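Side-chain contact in FACT complex subunit POB3 (Chaetomium thermophilum var. thermophilum, PDB 4KHB), which probably acts in the FACT histone chaperone, which reorganises nucleosomes during transcription, replication and repair, here represented by the N-terminal PH-like domains of this subunit: residues Ile65-Arg68 / Val72-Leu75. Residues are numbered along the deposited sequence; the frame is centred on the assembly and turned at random.
Sequences ILQR and VIQL
At the turn end of the beta hairpin formed by strands 61-66 and 72-78, Ile-65 and Ile-73 make an antiparallel hydrogen-bonded pair. Two reciprocal backbone hydrogen bonds join the pair: Ile-65 N to Ile-73 O at 2.7 Å and Ile-73 N to Ile-65 O at 2.9 Å. The same Ile-65 O also receives a CA-H contact from Val-72. This register sets successive pairs on opposite faces of the sheet. On the face shared by the two isoleucines, their CB atoms stand 4.0 Å apart. Ile-65 carries CG1 beside its own backbone N (chi1 -63°), with chi2 extended, and its CD1 reaches diagonally to Leu-75 CD1, also 4.0 Å away. Gln-67, its chain stretched out beyond CG, crosses Ile-73 at an angle and brings its amide NE2 to 3.6 Å from Ile-73 CD1, a contact of polar nitrogen with hydrocarbon. On the other face lies the non-hydrogen-bonded pair Leu-66 and Val-72, whose side chains run alongside each other, with Leu-66 CD2 3.7 Å from Val-72 CG1. The isoleucine face can thus pack on strand 42-45, Ile-65 against Leu-44 and Ile-73 against Phe-42, joining the hairpin to the opposing sheet, as in the two-sheet beta sandwich of a PH-like domain.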
loop_
_atom_site.group_PDB
_atom_site.type_symbol
_atom_site.label_atom_id
_atom_site.label_comp_id
_atom_site.label_asym_id
_atom_site.label_seq_id
_atom_site.Cartn_x
_atom_site.Cartn_y
_atom_site.Cartn_z
ATOM N N ILE H 65 -12.554 -1.897 -6.024
ATOM C CA ILE H 65 -13.422 -2.798 -6.772
ATOM C C ILE H 65 -12.650 -3.987 -7.324
ATOM O O ILE H 65 -11.643 -3.828 -8.022
ATOM C CB ILE H 65 -14.161 -2.072 -7.918
ATOM C CG1 ILE H 65 -15.097 -1.000 -7.353
ATOM C CG2 ILE H 65 -14.981 -3.057 -8.735
ATOM C CD1 ILE H 65 -15.720 -0.098 -8.406
ATOM N N LEU H 66 -13.140 -5.177 -6.992
ATOM C CA LEU H 66 -12.543 -6.425 -7.435
ATOM C C LEU H 66 -13.307 -6.941 -8.648
ATOM O O LEU H 66 -14.508 -7.211 -8.567
ATOM C CB LEU H 66 -12.583 -7.442 -6.292
ATOM C CG LEU H 66 -12.085 -6.882 -4.956
ATOM C CD1 LEU H 66 -12.484 -7.761 -3.782
ATOM C CD2 LEU H 66 -10.579 -6.694 -4.995
ATOM N N GLN H 67 -12.607 -7.068 -9.771
ATOM C CA GLN H 67 -13.204 -7.548 -11.015
ATOM C C GLN H 67 -13.447 -9.059 -10.968
ATOM O O GLN H 67 -12.814 -9.765 -10.179
ATOM C CB GLN H 67 -12.311 -7.176 -12.206
ATOM C CG GLN H 67 -12.261 -5.675 -12.518
ATOM C CD GLN H 67 -11.206 -5.324 -13.553
ATOM O OE1 GLN H 67 -10.600 -6.205 -14.161
ATOM N NE2 GLN H 67 -10.975 -4.031 -13.748
ATOM N N ARG H 68 -14.370 -9.549 -11.796
ATOM C CA ARG H 68 -14.595 -10.989 -11.917
ATOM C C ARG H 68 -13.365 -11.606 -12.562
ATOM O O ARG H 68 -12.924 -12.688 -12.181
ATOM C CB ARG H 68 -15.822 -11.289 -12.779
ATOM C CG ARG H 68 -17.144 -10.742 -12.264
ATOM C CD ARG H 68 -18.215 -11.816 -12.322
ATOM N NE ARG H 68 -19.498 -11.365 -11.790
ATOM C CZ ARG H 68 -20.114 -11.921 -10.754
ATOM N NH1 ARG H 68 -19.563 -12.954 -10.131
ATOM N NH2 ARG H 68 -21.281 -11.446 -10.340
ATOM N N VAL H 72 -7.899 -4.905 -9.914
ATOM C CA VAL H 72 -8.442 -4.000 -8.902
ATOM C C VAL H 72 -8.620 -2.570 -9.417
ATOM O O VAL H 72 -7.752 -2.035 -10.111
ATOM C CB VAL H 72 -7.588 -3.986 -7.604
ATOM C CG1 VAL H 72 -7.751 -5.285 -6.842
ATOM C CG2 VAL H 72 -6.125 -3.737 -7.926
ATOM N N ILE H 73 -9.755 -1.963 -9.078
ATOM C CA ILE H 73 -10.004 -0.561 -9.401
ATOM C C ILE H 73 -10.071 0.215 -8.091
ATOM O O ILE H 73 -10.906 -0.076 -7.230
ATOM C CB ILE H 73 -11.326 -0.382 -10.174
ATOM C CG1 ILE H 73 -11.296 -1.202 -11.465
ATOM C CG2 ILE H 73 -11.561 1.090 -10.499
ATOM C CD1 ILE H 73 -10.186 -0.791 -12.422
ATOM N N GLN H 74 -9.180 1.191 -7.937
ATOM C CA GLN H 74 -9.108 1.971 -6.708
ATOM C C GLN H 74 -9.706 3.367 -6.854
ATOM O O GLN H 74 -9.237 4.178 -7.656
ATOM C CB GLN H 74 -7.655 2.054 -6.223
ATOM C CG GLN H 74 -7.118 0.751 -5.644
ATOM C CD GLN H 74 -5.615 0.766 -5.456
ATOM O OE1 GLN H 74 -4.871 0.173 -6.239
ATOM N NE2 GLN H 74 -5.157 1.459 -4.420
ATOM N N LEU H 75 -10.751 3.628 -6.072
ATOM C CA LEU H 75 -11.379 4.940 -6.024
ATOM C C LEU H 75 -11.308 5.514 -4.609
ATOM O O LEU H 75 -12.055 5.073 -3.726
ATOM C CB LEU H 75 -12.843 4.828 -6.456
ATOM C CG LEU H 75 -13.142 4.232 -7.833
ATOM C CD1 LEU H 75 -14.582 3.756 -7.904
ATOM C CD2 LEU H 75 -12.874 5.242 -8.927
#